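Local coordinates for protein VP5 (Halorubrum pleomorphic virus 6, PDB 6QGL) that probably drives fusion of the viral envelope with the membrane of its haloarchaeal host, as a membrane-anchored envelope protein of the virion, at residues E392-P397 / G415-T420; T387-E392 / N423-R428. All blocks are in the same frame, centred on the assembly; numbering follows the deposited sequence.

Contact 1. Residues E392-P397 / G415-T420; sequences ETVSVP and GDLETT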
loop_
_atom_site.group_PDB
_atom_site.type_symbol
_atom_site.label_atom_id
_atom_site.label_comp_id
_atom_site.label_asym_id
_atom_site.label_seq_id
_atom_site.Cartn_x
_atom_site.Cartn_y
_atom_site.Cartn_z
ATOM N N GLU A 392 36.290 18.592 -0.756
ATOM C CA GLU A 392 36.287 17.170 -1.104
ATOM C C GLU A 392 34.930 16.617 -0.739
ATOM O O GLU A 392 34.356 17.031 0.266
ATOM C CB GLU A 392 37.367 16.407 -0.336
ATOM C CG GLU A 392 38.756 16.537 -0.916
ATOM C CD GLU A 392 39.715 15.547 -0.293
ATOM O OE1 GLU A 392 39.777 14.397 -0.786
ATOM O OE2 GLU A 392 40.379 15.906 0.704
ATOM N N THR A 393 34.413 15.686 -1.541
ATOM C CA THR A 393 33.102 15.090 -1.299
ATOM C C THR A 393 33.207 13.569 -1.214
ATOM O O THR A 393 34.015 12.958 -1.914
ATOM C CB THR A 393 32.073 15.600 -2.335
ATOM O OG1 THR A 393 32.134 17.026 -2.391
ATOM C CG2 THR A 393 30.638 15.187 -2.010
ATOM N N VAL A 394 32.401 12.975 -0.328
ATOM C CA VAL A 394 32.306 11.535 -0.126
ATOM C C VAL A 394 30.827 11.154 -0.086
ATOM O O VAL A 394 30.047 11.801 0.616
ATOM C CB VAL A 394 33.126 11.022 1.100
ATOM C CG1 VAL A 394 32.727 11.718 2.401
ATOM C CG2 VAL A 394 33.038 9.506 1.244
ATOM N N SER A 395 30.434 10.150 -0.883
ATOM C CA SER A 395 29.055 9.668 -0.907
ATOM C C SER A 395 28.978 8.423 -0.034
ATOM O O SER A 395 29.692 7.445 -0.281
ATOM C CB SER A 395 28.592 9.379 -2.331
ATOM O OG SER A 395 27.208 9.068 -2.346
ATOM N N VAL A 396 28.170 8.492 1.031
ATOM C CA VAL A 396 28.041 7.390 1.979
ATOM C C VAL A 396 26.616 6.837 1.967
ATOM O O VAL A 396 25.712 7.524 2.451
ATOM C CB VAL A 396 28.497 7.766 3.421
ATOM C CG1 VAL A 396 28.660 6.517 4.282
ATOM C CG2 VAL A 396 29.786 8.587 3.418
ATOM N N PRO A 397 26.392 5.597 1.461
ATOM C CA PRO A 397 25.033 5.023 1.507
ATOM C C PRO A 397 24.678 4.645 2.944
ATOM O O PRO A 397 25.570 4.243 3.694
ATOM C CB PRO A 397 25.140 3.785 0.611
ATOM C CG PRO A 397 26.551 3.381 0.692
ATOM C CD PRO A 397 27.364 4.631 0.903
ATOM N N GLY A 415 39.915 6.278 3.447
ATOM C CA GLY A 415 40.255 5.771 2.121
ATOM C C GLY A 415 39.653 6.585 0.992
ATOM O O GLY A 415 40.105 6.488 -0.153
ATOM N N ASP A 416 38.641 7.409 1.321
ATOM C CA ASP A 416 37.909 8.261 0.386
ATOM C C ASP A 416 38.430 9.707 0.315
ATOM O O ASP A 416 38.411 10.297 -0.767
ATOM C CB ASP A 416 36.416 8.259 0.737
ATOM C CG ASP A 416 35.818 6.878 0.943
ATOM O OD1 ASP A 416 35.728 6.116 -0.044
ATOM O OD2 ASP A 416 35.430 6.564 2.091
ATOM N N LEU A 417 38.872 10.282 1.455
ATOM C CA LEU A 417 39.358 11.667 1.532
ATOM C C LEU A 417 40.876 11.768 1.473
ATOM O O LEU A 417 41.569 10.880 1.970
ATOM C CB LEU A 417 38.860 12.359 2.818
ATOM C CG LEU A 417 37.348 12.490 3.035
ATOM C CD1 LEU A 417 37.042 12.819 4.481
ATOM C CD2 LEU A 417 36.734 13.538 2.116
ATOM N N GLU A 418 41.389 12.871 0.890
ATOM C CA GLU A 418 42.822 13.168 0.814
ATOM C C GLU A 418 43.271 13.754 2.151
ATOM O O GLU A 418 44.367 13.439 2.620
ATOM C CB GLU A 418 43.135 14.141 -0.331
ATOM C CG GLU A 418 43.210 13.481 -1.698
ATOM C CD GLU A 418 43.783 14.319 -2.828
ATOM O OE1 GLU A 418 44.364 15.395 -2.554
ATOM O OE2 GLU A 418 43.662 13.886 -3.997
ATOM N N THR A 419 42.427 14.615 2.756
ATOM C CA THR A 419 42.684 15.204 4.069
ATOM C C THR A 419 41.653 14.603 5.014
ATOM O O THR A 419 40.452 14.844 4.863
ATOM C CB THR A 419 42.731 16.748 4.044
ATOM O OG1 THR A 419 41.410 17.275 3.983
ATOM C CG2 THR A 419 43.559 17.297 2.903
ATOM N N THR A 420 42.130 13.734 5.915
ATOM C CA THR A 420 41.313 13.011 6.895
ATOM C C THR A 420 40.881 13.913 8.047
ATOM O O THR A 420 39.762 13.777 8.530
ATOM C CB THR A 420 42.049 11.769 7.393
ATOM O OG1 THR A 420 43.349 12.160 7.829
ATOM C CG2 THR A 420 42.168 10.698 6.326
HETATM O O HOH W 1 38.849 16.537 2.978
#

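Contact 2. Residues T387-E392 / N423-R428; sequences TTVESE and NVDSAR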
loop_
_atom_site.group_PDB
_atom_site.type_symbol
_atom_site.label_atom_id
_atom_site.label_comp_id
_atom_site.label_asym_id
_atom_site.label_seq_id
_atom_site.Cartn_x
_atom_site.Cartn_y
_atom_site.Cartn_z
ATOM N N THR A 387 30.442 17.063 2.104
ATOM C CA THR A 387 31.439 17.949 1.509
ATOM C C THR A 387 32.253 18.577 2.631
ATOM O O THR A 387 31.684 19.215 3.518
ATOM C CB THR A 387 30.783 18.972 0.565
ATOM O OG1 THR A 387 30.162 18.272 -0.515
ATOM C CG2 THR A 387 31.782 19.987 0.007
ATOM N N THR A 388 33.579 18.381 2.599
ATOM C CA THR A 388 34.484 18.920 3.616
ATOM C C THR A 388 34.883 20.360 3.290
ATOM O O THR A 388 34.615 20.845 2.188
ATOM C CB THR A 388 35.701 17.998 3.849
ATOM O OG1 THR A 388 36.617 18.093 2.758
ATOM C CG2 THR A 388 35.314 16.548 4.115
ATOM N N VAL A 389 35.539 21.030 4.251
ATOM C CA VAL A 389 36.030 22.409 4.169
ATOM C C VAL A 389 37.169 22.515 3.109
ATOM O O VAL A 389 37.383 23.591 2.546
ATOM C CB VAL A 389 36.393 22.939 5.596
ATOM C CG1 VAL A 389 37.225 24.214 5.559
ATOM C CG2 VAL A 389 35.134 23.176 6.423
ATOM N N GLU A 390 37.817 21.375 2.775
ATOM C CA GLU A 390 38.882 21.273 1.768
ATOM C C GLU A 390 38.328 21.013 0.352
ATOM O O GLU A 390 39.093 20.675 -0.554
ATOM C CB GLU A 390 39.894 20.182 2.167
ATOM C CG GLU A 390 40.745 20.531 3.378
ATOM C CD GLU A 390 41.617 21.765 3.247
ATOM O OE1 GLU A 390 42.277 21.928 2.196
ATOM O OE2 GLU A 390 41.638 22.572 4.205
ATOM N N SER A 391 37.000 21.194 0.171
ATOM C CA SER A 391 36.242 21.017 -1.075
ATOM C C SER A 391 36.335 19.594 -1.647
ATOM O O SER A 391 36.410 19.408 -2.866
ATOM C CB SER A 391 36.611 22.074 -2.113
ATOM O OG SER A 391 36.003 23.315 -1.797
ATOM N N GLU A 392 36.290 18.592 -0.756
ATOM C CA GLU A 392 36.287 17.170 -1.104
ATOM C C GLU A 392 34.930 16.617 -0.739
ATOM O O GLU A 392 34.356 17.031 0.266
ATOM C CB GLU A 392 37.367 16.407 -0.336
ATOM C CG GLU A 392 38.756 16.537 -0.916
ATOM C CD GLU A 392 39.715 15.547 -0.293
ATOM O OE1 GLU A 392 39.777 14.397 -0.786
ATOM O OE2 GLU A 392 40.379 15.906 0.704
ATOM N N ASN A 423 36.869 19.693 8.568
ATOM C CA ASN A 423 35.543 20.027 9.086
ATOM C C ASN A 423 34.521 19.944 7.964
ATOM O O ASN A 423 34.855 20.232 6.823
ATOM C CB ASN A 423 35.527 21.408 9.758
ATOM C CG ASN A 423 36.436 21.515 10.956
ATOM O OD1 ASN A 423 35.997 21.487 12.108
ATOM N ND2 ASN A 423 37.730 21.640 10.711
ATOM N N VAL A 424 33.306 19.482 8.268
ATOM C CA VAL A 424 32.213 19.362 7.300
ATOM C C VAL A 424 31.751 20.778 6.925
ATOM O O VAL A 424 31.472 21.591 7.809
ATOM C CB VAL A 424 31.047 18.476 7.841
ATOM C CG1 VAL A 424 29.884 18.412 6.854
ATOM C CG2 VAL A 424 31.529 17.070 8.183
ATOM N N ASP A 425 31.722 21.077 5.619
ATOM C CA ASP A 425 31.272 22.362 5.081
ATOM C C ASP A 425 29.743 22.333 4.971
ATOM O O ASP A 425 29.069 23.266 5.412
ATOM C CB ASP A 425 31.910 22.619 3.701
ATOM C CG ASP A 425 31.628 23.998 3.134
ATOM O OD1 ASP A 425 32.214 24.979 3.641
ATOM O OD2 ASP A 425 30.833 24.092 2.174
ATOM N N SER A 426 29.212 21.242 4.391
ATOM C CA SER A 426 27.793 20.976 4.178
ATOM C C SER A 426 27.595 19.497 3.856
ATOM O O SER A 426 28.555 18.807 3.499
ATOM C CB SER A 426 27.247 21.833 3.034
ATOM O OG SER A 426 28.003 21.671 1.844
ATOM N N ALA A 427 26.348 19.014 3.991
ATOM C CA ALA A 427 25.957 17.640 3.686
ATOM C C ALA A 427 24.537 17.611 3.149
ATOM O O ALA A 427 23.687 18.379 3.606
ATOM C CB ALA A 427 26.064 16.763 4.925
ATOM N N ARG A 428 24.285 16.742 2.166
ATOM C CA ARG A 428 22.965 16.570 1.561
ATOM C C ARG A 428 22.701 15.103 1.252
ATOM O O ARG A 428 23.642 14.365 0.962
ATOM C CB ARG A 428 22.790 17.456 0.305
ATOM C CG ARG A 428 23.636 17.070 -0.910
ATOM C CD ARG A 428 23.066 17.663 -2.181
ATOM N NE ARG A 428 23.692 17.102 -3.378
ATOM C CZ ARG A 428 23.083 16.970 -4.551
ATOM N NH1 ARG A 428 23.726 16.441 -5.583
ATOM N NH2 ARG A 428 21.816 17.335 -4.693
#

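Contact 1. Residues E392-P397 / G415-T420
Glu392 lays its carboxylate against two successive backbone amides of the 415-420 loop, one for each oxygen. Glu418 N gives its hydrogen to Glu392 OE1 at 2.8 Å, and Thr419 N reaches Glu392 OE2 at 3.2 Å; both bonds use the syn lone pairs, so the loop backbone sits in the mouth of the carboxylate. CG of Glu392 lies beside its own backbone N (chi1 -80°), and the extended chain beyond it carries the acid from just before strand 393-397 to the loop. Water 1 donates to Glu392 OE2 at 2.8 Å and accepts from the hydroxyl of Thr419, joining the acid to a side chain that stands 3.7 Å away, OE2 to OG1. Nearer the backbone of Glu392 the packing is close: its CB meets CD2 of the buried Leu417 at 3.8 Å, while Leu417 also rests on Thr388.

Along strand 393-397 the contact thins. Val394 turns CG2 to CB of Asp416 at 3.6 Å, but its CG1 is 4.4 Å from Leu417 CD2. Asp416 is exposed and directs OD2 to the hydroxyl of Tyr411; Glu418 also lies on the solvent side, its carboxylate turned 64° from that of Glu392. Two amides and a water converging on one acid would probably favour its ionised form, although the carboxylate of Glu418 is nearby with a like charge.

Contact 2. Residues T387-E392 / N423-R428
Thr387 O is gripped by two neighbouring amides of the opposite strand. Asp425 N donates to it at 2.8 Å, while Ser426 N makes a longer, weak bond to the same Thr387 O at 3.3 Å. Thr387 N donates in turn to Ser426 O at 2.9 Å, which makes Thr387 and Ser426 a hydrogen-bonded pair. The hydroxyl of Thr387 is directed to Thr393, on the next strand of the hairpin.

Past this point the pairing slips by one residue: Thr388 and Val424 form a non-hydrogen-bonded pair, and Val389 N closes the contact by donating to Asn423 O at 2.8 Å, in a bond bent at its hydrogen (139°). In Val389, CG1 is anti to the backbone N (chi1 166°), which leaves CG2 as the branch that reaches Asn423 CB at 3.8 Å. The extra residue brings Asp425 CB alongside Thr387 O at 3.4 Å, on an exposed stretch of the strand.

Strand 382-388 then reverses through a type I turn, Thr388 to Ser391. Ser391 N bonds to Thr388 O, Thr388 N bonds to Glu392 O, and Ser391 has left-handed backbone angles, as in a turn followed by a G1 bulge. Across the sheet, Asp425 and Ser426 together facing Thr387, with Asp425 near helical angles, are the signature of a classic beta bulge in an antiparallel pair.

Contacts 1 and 2 lie with their centres 9 Å apart, about 37 and 38 Å from the centre of the chain, in an outlying beta region. They share Glu392, which follows the turn and precedes strand 393-397, the neighbour of strand 382-388 in one antiparallel sheet. Contact 1 is nested along the chain inside the loop closed by contact 2: the 415-420 loop leads directly into strand 422-431, which pairs with 382-388. The contacts also touch, the Thr419 side chain packing on Glu390. One hairpin thus meets strand 422-431 through the residues up to its turn and the preceding loop through those after it, bringing together segments 18 and 31 residues apart in sequence.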